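Local coordinates for protein alpha-glucosidase (Bacteroides thetaiotaomicron, PDB 5XFM) that hydrolyses beta-L-arabinopyranosides and alpha-galactosides as a bifunctional, calcium-containing enzyme of glycoside hydrolase family 97, at residues 557-561 and 594-598; 600-606 and 618-624. The protein carries 1 engineered substitution. One frame throughout, in Å; residues are numbered along the deposited sequence.

Contact 1. Residues 557-561 and 594-598; sequences TRFVD and LDLEM
Arg558 and Val560 meet Met598, Leu596 and Leu594 in a side-chain packing contact within the C-terminal domain. No hydrogen bond crosses it. Residues 557-561 lie on strand 556-563, an outermost strand of the six-stranded antiparallel sheet. Residues 594-598 finish strand 590-595 and enter a short 3-10 turn. The two segments run almost antiparallel, but their backbones stay well apart, with CA of Val560 7.6 Å from CA of Leu594.

The apolar part is centred on Val560. Its CG1 stands anti to the backbone N (chi1 -175°) and so reaches the two leucines. It meets CD2 of Leu596 at 3.7 Å, the two side chains crossing at about a right angle. CD2 of Leu594 lies a little farther from the same CG1, at 4.2 Å. Leu580 of strand 577-584 touches both Val560 and Leu596 and so belongs to the same apolar patch. Such packing is that of a beta-sandwich: strand 590-595 pairs with 627-632 in a second, smaller sheet, whose side chains meet one face of the larger one. Val560 and Asp561 both face Val569, which makes a classic beta bulge where the chain then turns a corner.

The other part is the pairing of Arg558 with Met598. The two side chains come from opposite directions. Met598 SD lies 3.1 Å from Arg558 NH2, oblique to the guanidinium plane. The terminal CE of Met598 reaches back along the arginine, 3.4 Å from its NE and 3.6 Å from its CB. Trp578 touches both side chains. Glu597 OE1 adds a long salt bridge to Arg558 NH2 at 4.0 Å. That oxygen sits well out of the guanidinium plane, so only charge attraction acts here. The stronger partner of Arg558 is Glu556, which forms a salt bridge with NH1.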
ATOM      1  N   THR A 557      -2.372 -15.136  -4.642  1.00 29.72           N
ATOM      2  CA  THR A 557      -3.450 -14.261  -5.078  1.00 30.42           C
ATOM      3  C   THR A 557      -3.586 -14.335  -6.591  1.00 28.02           C
ATOM      4  O   THR A 557      -2.607 -14.174  -7.318  1.00 29.63           O
ATOM      5  CB  THR A 557      -3.205 -12.798  -4.652  1.00 27.80           C
ATOM      6  OG1 THR A 557      -3.244 -12.702  -3.223  1.00 27.78           O
ATOM      7  CG2 THR A 557      -4.266 -11.874  -5.247  1.00 26.04           C
ATOM      8  N   ARG A 558      -4.800 -14.568  -7.071  1.00 28.09           N
ATOM      9  CA  ARG A 558      -5.024 -14.644  -8.505  1.00 28.99           C
ATOM     10  C   ARG A 558      -6.122 -13.670  -8.927  1.00 34.63           C
ATOM     11  O   ARG A 558      -7.226 -13.667  -8.367  1.00 31.70           O
ATOM     12  CB  ARG A 558      -5.357 -16.081  -8.920  1.00 32.83           C
ATOM     13  CG  ARG A 558      -4.212 -17.059  -8.637  1.00 42.16           C
ATOM     14  CD  ARG A 558      -3.858 -17.953  -9.824  1.00 42.44           C
ATOM     15  NE  ARG A 558      -4.796 -19.051 -10.036  1.00 42.86           N
ATOM     16  CZ  ARG A 558      -4.614 -20.290  -9.585  1.00 44.82           C
ATOM     17  NH1 ARG A 558      -3.534 -20.596  -8.879  1.00 36.36           N
ATOM     18  NH2 ARG A 558      -5.518 -21.229  -9.835  1.00 44.89           N
ATOM     19  N   PHE A 559      -5.798 -12.828  -9.906  1.00 31.24           N
ATOM     20  CA  PHE A 559      -6.773 -11.918 -10.493  1.00 31.51           C
ATOM     21  C   PHE A 559      -7.675 -12.685 -11.443  1.00 31.81           C
ATOM     22  O   PHE A 559      -7.205 -13.372 -12.349  1.00 36.92           O
ATOM     23  CB  PHE A 559      -6.069 -10.763 -11.212  1.00 31.10           C
ATOM     24  CG  PHE A 559      -7.004  -9.829 -11.933  1.00 30.37           C
ATOM     25  CD1 PHE A 559      -7.861  -8.999 -11.223  1.00 27.15           C
ATOM     26  CD2 PHE A 559      -7.003  -9.756 -13.321  1.00 28.69           C
ATOM     27  CE1 PHE A 559      -8.719  -8.128 -11.884  1.00 30.32           C
ATOM     28  CE2 PHE A 559      -7.855  -8.886 -13.992  1.00 23.89           C
ATOM     29  CZ  PHE A 559      -8.716  -8.071 -13.271  1.00 30.16           C
ATOM     30  N   VAL A 560      -8.978 -12.580 -11.213  1.00 31.33           N
ATOM     31  CA  VAL A 560      -9.961 -13.309 -12.000  1.00 33.65           C
ATOM     32  C   VAL A 560     -10.608 -12.406 -13.041  1.00 34.01           C
ATOM     33  O   VAL A 560     -10.639 -12.736 -14.224  1.00 35.07           O
ATOM     34  CB  VAL A 560     -11.056 -13.909 -11.097  1.00 32.86           C
ATOM     35  CG1 VAL A 560     -12.009 -14.762 -11.913  1.00 35.55           C
ATOM     36  CG2 VAL A 560     -10.426 -14.725  -9.977  1.00 29.65           C
ATOM     37  N   ASP A 561     -11.124 -11.263 -12.598  1.00 38.35           N
ATOM     38  CA  ASP A 561     -11.738 -10.317 -13.526  1.00 36.29           C
ATOM     39  C   ASP A 561     -11.888  -8.957 -12.869  1.00 35.63           C
ATOM     40  O   ASP A 561     -11.707  -8.833 -11.665  1.00 33.19           O
ATOM     41  CB  ASP A 561     -13.104 -10.824 -14.002  1.00 37.39           C
ATOM     42  CG  ASP A 561     -13.609 -10.077 -15.224  1.00 41.99           C
ATOM     43  OD1 ASP A 561     -12.769  -9.578 -16.004  1.00 38.88           O
ATOM     44  OD2 ASP A 561     -14.843  -9.986 -15.403  1.00 51.68           O
ATOM     45  N   LEU A 594     -17.355 -16.879 -15.310  1.00 52.55           N
ATOM     46  CA  LEU A 594     -15.993 -17.015 -14.825  1.00 48.68           C
ATOM     47  C   LEU A 594     -15.487 -18.422 -15.070  1.00 46.71           C
ATOM     48  O   LEU A 594     -16.249 -19.397 -15.025  1.00 51.17           O
ATOM     49  CB  LEU A 594     -15.913 -16.682 -13.331  1.00 45.28           C
ATOM     50  CG  LEU A 594     -16.539 -15.366 -12.868  1.00 41.92           C
ATOM     51  CD1 LEU A 594     -16.443 -15.232 -11.357  1.00 36.75           C
ATOM     52  CD2 LEU A 594     -15.858 -14.196 -13.548  1.00 41.34           C
ATOM     53  N   ASP A 595     -14.188 -18.514 -15.319  1.00 47.54           N
ATOM     54  CA  ASP A 595     -13.506 -19.791 -15.385  1.00 54.71           C
ATOM     55  C   ASP A 595     -12.673 -19.913 -14.116  1.00 51.84           C
ATOM     56  O   ASP A 595     -11.660 -19.232 -13.956  1.00 51.85           O
ATOM     57  CB  ASP A 595     -12.635 -19.880 -16.642  1.00 55.75           C
ATOM     58  CG  ASP A 595     -11.931 -21.221 -16.782  1.00 65.93           C
ATOM     59  OD1 ASP A 595     -12.473 -22.245 -16.311  1.00 66.23           O
ATOM     60  OD2 ASP A 595     -10.825 -21.250 -17.362  1.00 70.01           O
ATOM     61  N   LEU A 596     -13.126 -20.763 -13.204  1.00 47.89           N
ATOM     62  CA  LEU A 596     -12.493 -20.891 -11.897  1.00 48.15           C
ATOM     63  C   LEU A 596     -11.836 -22.250 -11.700  1.00 45.05           C
ATOM     64  O   LEU A 596     -12.441 -23.156 -11.132  1.00 44.26           O
ATOM     65  CB  LEU A 596     -13.507 -20.628 -10.781  1.00 48.34           C
ATOM     66  CG  LEU A 596     -14.254 -19.294 -10.858  1.00 46.10           C
ATOM     67  CD1 LEU A 596     -15.136 -19.107  -9.640  1.00 42.56           C
ATOM     68  CD2 LEU A 596     -13.278 -18.135 -11.001  1.00 43.01           C
ATOM     69  N   GLU A 597     -10.610 -22.387 -12.197  1.00 49.87           N
ATOM     70  CA  GLU A 597      -9.817 -23.604 -12.015  1.00 48.95           C
ATOM     71  C   GLU A 597      -9.814 -24.017 -10.544  1.00 47.23           C
ATOM     72  O   GLU A 597      -9.940 -25.199 -10.225  1.00 46.98           O
ATOM     73  CB  GLU A 597      -8.386 -23.401 -12.518  1.00 49.54           C
ATOM     74  CG  GLU A 597      -7.384 -24.405 -11.962  1.00 56.56           C
ATOM     75  CD  GLU A 597      -5.964 -24.150 -12.436  1.00 70.10           C
ATOM     76  OE1 GLU A 597      -5.763 -23.218 -13.243  1.00 75.00           O
ATOM     77  OE2 GLU A 597      -5.050 -24.886 -12.003  1.00 70.19           O
ATOM     78  N   MET A 598      -9.675 -23.018  -9.672  1.00 45.72           N
ATOM     79  CA  MET A 598      -9.750 -23.171  -8.219  1.00 46.78           C
ATOM     80  C   MET A 598     -10.764 -24.207  -7.753  1.00 50.23           C
ATOM     81  O   MET A 598     -10.456 -25.092  -6.957  1.00 50.73           O
ATOM     82  CB  MET A 598     -10.143 -21.838  -7.565  1.00 46.03           C
ATOM     83  CG  MET A 598      -9.744 -20.576  -8.309  1.00 40.00           C
ATOM     84  SD  MET A 598      -7.984 -20.240  -8.187  1.00 70.15           S
ATOM     85  CE  MET A 598      -7.929 -18.590  -8.873  1.00 45.99           C
TER

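Contact 2. Residues 600-606 and 618-624; sequences AGKTVAL and TSLKVKE
Residues 600-606 pair with 618-624 chiefly through backbone hydrogen bonds. Val604 with Leu620 and Leu606 with Thr618 are hydrogen-bonded pairs, each joined in both directions. In the first, Val604 N gives to Leu620 O at 2.9 Å, and Leu620 N returns a bond to Val604 O. A fifth bond, Val622 N to Lys602 O at 2.8 Å, is nearly straight (174° at the hydrogen).

CA-H...O contacts fill in between. Thr603 CA approaches Leu620 O at 3.5 Å, and Ser619 CA lies against Val604 O. Farther along, Gly601 CA comes 3.1 Å from Val622 O.

Together these strands form a beta hairpin. Strand 615-621 is an outermost strand of the six-stranded sheet, while strand 603-609 also pairs with 636-641, through Ala605 and Ile641.

Apolar packing lies on the face that carries Val604, Leu606 and Leu620. With chi1 at -60°, Val604 CG1 stands anti to the carbonyl carbon. CG2 is left between that carbon and the backbone N, and it meets Leu620 CB at 3.9 Å. Leu606 CD2 reaches the same CB from the next pair, at 4.3 Å. Phe599 touches both Val604 and Val622, and Ile638 and Cys640 touch Leu606; Val604 and Leu606 are buried.

On the other face, Thr603 and Lys621 lie side by side and point the same way. The bend of Lys621 at chi2 (67°) lays its chain along the threonine, with CE 3.3 Å from Thr603 OG1. Thr603 CG2 also meets Ser619 CB at 4.0 Å. With an alanine here, OG1 and CG2 are gone, and the aliphatic part of Lys621 would probably lose its support and be set free to turn. Lys621 and Ser619 are exposed to solvent on this face.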
ATOM      1  N   ALA A 600     -12.625 -26.345  -9.540  1.00 55.25           N
ATOM      2  CA  ALA A 600     -12.604 -27.628 -10.256  1.00 55.55           C
ATOM      3  C   ALA A 600     -13.985 -28.253 -10.447  1.00 55.84           C
ATOM      4  O   ALA A 600     -14.841 -27.685 -11.115  1.00 60.36           O
ATOM      5  CB  ALA A 600     -11.686 -28.610  -9.529  1.00 56.39           C
ATOM      6  N   GLY A 601     -14.192 -29.416  -9.839  1.00 56.23           N
ATOM      7  CA  GLY A 601     -15.480 -30.088  -9.848  1.00 56.79           C
ATOM      8  C   GLY A 601     -15.937 -30.233  -8.412  1.00 57.74           C
ATOM      9  O   GLY A 601     -16.149 -31.343  -7.922  1.00 59.67           O
ATOM     10  N   LYS A 602     -16.111 -29.100  -7.741  1.00 52.56           N
ATOM     11  CA  LYS A 602     -16.313 -29.088  -6.298  1.00 55.08           C
ATOM     12  C   LYS A 602     -17.598 -28.390  -5.856  1.00 48.16           C
ATOM     13  O   LYS A 602     -18.257 -27.697  -6.635  1.00 50.99           O
ATOM     14  CB  LYS A 602     -15.108 -28.408  -5.643  1.00 51.52           C
ATOM     15  CG  LYS A 602     -13.786 -29.117  -5.905  1.00 54.03           C
ATOM     16  CD  LYS A 602     -12.635 -28.411  -5.209  1.00 58.16           C
ATOM     17  CE  LYS A 602     -11.291 -28.944  -5.688  1.00 59.49           C
ATOM     18  NZ  LYS A 602     -10.157 -28.319  -4.958  1.00 54.44           N
ATOM     19  N   THR A 603     -17.940 -28.585  -4.588  1.00 48.68           N
ATOM     20  CA  THR A 603     -19.056 -27.880  -3.983  1.00 42.17           C
ATOM     21  C   THR A 603     -18.527 -26.760  -3.114  1.00 41.33           C
ATOM     22  O   THR A 603     -17.872 -27.014  -2.104  1.00 45.10           O
ATOM     23  CB  THR A 603     -19.933 -28.813  -3.118  1.00 51.25           C
ATOM     24  OG1 THR A 603     -20.426 -29.902  -3.910  1.00 49.68           O
ATOM     25  CG2 THR A 603     -21.102 -28.044  -2.515  1.00 46.88           C
ATOM     26  N   VAL A 604     -18.816 -25.523  -3.496  1.00 42.33           N
ATOM     27  CA  VAL A 604     -18.286 -24.386  -2.763  1.00 41.28           C
ATOM     28  C   VAL A 604     -19.363 -23.745  -1.899  1.00 43.52           C
ATOM     29  O   VAL A 604     -20.556 -23.833  -2.211  1.00 40.77           O
ATOM     30  CB  VAL A 604     -17.695 -23.324  -3.718  1.00 43.40           C
ATOM     31  CG1 VAL A 604     -16.558 -23.916  -4.533  1.00 43.69           C
ATOM     32  CG2 VAL A 604     -18.773 -22.767  -4.635  1.00 41.77           C
ATOM     33  N   ALA A 605     -18.930 -23.098  -0.817  1.00 44.28           N
ATOM     34  CA  ALA A 605     -19.828 -22.305   0.018  1.00 35.05           C
ATOM     35  C   ALA A 605     -20.043 -20.953  -0.640  1.00 36.74           C
ATOM     36  O   ALA A 605     -19.079 -20.256  -0.962  1.00 36.97           O
ATOM     37  CB  ALA A 605     -19.262 -22.137   1.421  1.00 29.13           C
ATOM     38  N   LEU A 606     -21.302 -20.578  -0.837  1.00 39.51           N
ATOM     39  CA  LEU A 606     -21.605 -19.354  -1.566  1.00 36.44           C
ATOM     40  C   LEU A 606     -22.330 -18.315  -0.714  1.00 41.19           C
ATOM     41  O   LEU A 606     -23.428 -18.554  -0.211  1.00 38.98           O
ATOM     42  CB  LEU A 606     -22.446 -19.683  -2.802  1.00 38.27           C
ATOM     43  CG  LEU A 606     -23.080 -18.502  -3.537  1.00 31.16           C
ATOM     44  CD1 LEU A 606     -21.998 -17.612  -4.108  1.00 34.50           C
ATOM     45  CD2 LEU A 606     -24.032 -18.975  -4.629  1.00 32.23           C
ATOM     46  N   THR A 618     -25.527 -20.320   0.734  1.00 40.16           N
ATOM     47  CA  THR A 618     -25.989 -21.553   0.113  1.00 39.79           C
ATOM     48  C   THR A 618     -24.790 -22.371  -0.345  1.00 42.60           C
ATOM     49  O   THR A 618     -23.650 -22.068   0.011  1.00 44.25           O
ATOM     50  CB  THR A 618     -26.917 -21.281  -1.081  1.00 43.28           C
ATOM     51  OG1 THR A 618     -26.262 -20.404  -2.004  1.00 45.57           O
ATOM     52  CG2 THR A 618     -28.197 -20.631  -0.617  1.00 43.19           C
ATOM     53  N   SER A 619     -25.047 -23.406  -1.139  1.00 45.23           N
ATOM     54  CA  SER A 619     -23.970 -24.188  -1.737  1.00 45.56           C
ATOM     55  C   SER A 619     -24.044 -24.077  -3.249  1.00 45.75           C
ATOM     56  O   SER A 619     -25.116 -23.834  -3.806  1.00 46.28           O
ATOM     57  CB  SER A 619     -24.054 -25.655  -1.322  1.00 45.73           C
ATOM     58  OG  SER A 619     -25.063 -26.323  -2.060  1.00 44.21           O
ATOM     59  N   LEU A 620     -22.907 -24.253  -3.915  1.00 44.69           N
ATOM     60  CA  LEU A 620     -22.883 -24.200  -5.370  1.00 43.43           C
ATOM     61  C   LEU A 620     -21.934 -25.238  -5.964  1.00 47.23           C
ATOM     62  O   LEU A 620     -20.743 -25.251  -5.655  1.00 46.75           O
ATOM     63  CB  LEU A 620     -22.489 -22.798  -5.844  1.00 41.07           C
ATOM     64  CG  LEU A 620     -22.409 -22.565  -7.356  1.00 45.87           C
ATOM     65  CD1 LEU A 620     -23.777 -22.760  -8.001  1.00 41.20           C
ATOM     66  CD2 LEU A 620     -21.849 -21.184  -7.675  1.00 39.52           C
ATOM     67  N   LYS A 621     -22.475 -26.114  -6.806  1.00 52.14           N
ATOM     68  CA  LYS A 621     -21.675 -27.110  -7.516  1.00 51.12           C
ATOM     69  C   LYS A 621     -21.036 -26.525  -8.762  1.00 45.81           C
ATOM     70  O   LYS A 621     -21.727 -26.075  -9.678  1.00 43.05           O
ATOM     71  CB  LYS A 621     -22.513 -28.332  -7.904  1.00 48.38           C
ATOM     72  CG  LYS A 621     -22.724 -29.351  -6.795  1.00 53.76           C
ATOM     73  CD  LYS A 621     -23.573 -28.863  -5.638  1.00 60.36           C
ATOM     74  CE  LYS A 621     -23.666 -29.962  -4.586  1.00 65.14           C
ATOM     75  NZ  LYS A 621     -24.443 -29.582  -3.380  1.00 62.25           N
ATOM     76  N   VAL A 622     -19.709 -26.535  -8.791  1.00 47.01           N
ATOM     77  CA  VAL A 622     -18.975 -26.053  -9.949  1.00 53.07           C
ATOM     78  C   VAL A 622     -18.500 -27.275 -10.732  1.00 59.78           C
ATOM     79  O   VAL A 622     -17.793 -28.127 -10.202  1.00 55.62           O
ATOM     80  CB  VAL A 622     -17.788 -25.168  -9.532  1.00 54.40           C
ATOM     81  CG1 VAL A 622     -16.978 -24.740 -10.751  1.00 51.24           C
ATOM     82  CG2 VAL A 622     -18.289 -23.956  -8.758  1.00 45.09           C
ATOM     83  N   LYS A 623     -18.915 -27.352 -11.992  1.00 59.77           N
ATOM     84  CA  LYS A 623     -18.638 -28.508 -12.846  1.00 63.33           C
ATOM     85  C   LYS A 623     -17.169 -28.525 -13.308  1.00 61.82           C
ATOM     86  O   LYS A 623     -16.495 -27.502 -13.246  1.00 60.10           O
ATOM     87  CB  LYS A 623     -19.642 -28.518 -14.010  1.00 67.46           C
ATOM     88  CG  LYS A 623     -19.401 -29.513 -15.136  1.00 71.69           C
ATOM     89  CD  LYS A 623     -19.434 -30.923 -14.548  1.00 72.95           C
ATOM     90  CE  LYS A 623     -20.144 -31.915 -15.424  1.00 75.51           C
ATOM     91  NZ  LYS A 623     -21.529 -32.102 -14.898  1.00 77.02           N
ATOM     92  N   GLU A 624     -16.701 -29.673 -13.802  1.00 64.45           N
ATOM     93  CA  GLU A 624     -15.310 -29.907 -14.206  1.00 68.33           C
ATOM     94  C   GLU A 624     -14.733 -28.891 -15.180  1.00 64.26           C
ATOM     95  O   GLU A 624     -13.516 -28.731 -15.275  1.00 60.56           O
ATOM     96  CB  GLU A 624     -15.208 -31.305 -14.828  1.00 70.77           C
ATOM     97  CG  GLU A 624     -14.712 -32.378 -13.891  1.00 72.65           C
ATOM     98  CD  GLU A 624     -13.402 -31.989 -13.238  1.00 74.28           C
ATOM     99  OE1 GLU A 624     -12.427 -31.734 -13.976  1.00 73.17           O
ATOM    100  OE2 GLU A 624     -13.349 -31.921 -11.993  1.00 67.02           O
TER

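Overall arrangement
Both contacts belong to the C-terminal domain and follow one another along the chain. Contact 1 opens on strand 556-563. The chain then passes through strands 567-574 and 577-584 of the same sheet, leaves it for strand 590-595, and closes the contact at 594-598. Contact 2 begins almost at once, at residue 600, as the chain returns to the larger sheet; eleven residues separate its two segments, and the hairpin turn itself, between strands 603-609 and 615-621, takes up only five of them. The two therefore stand in series, neither nested nor crossed. Contact 1 ties the smaller sheet to one outermost strand of the larger sheet. Contact 2 joins the other outermost strand, 615-621, to its neighbour.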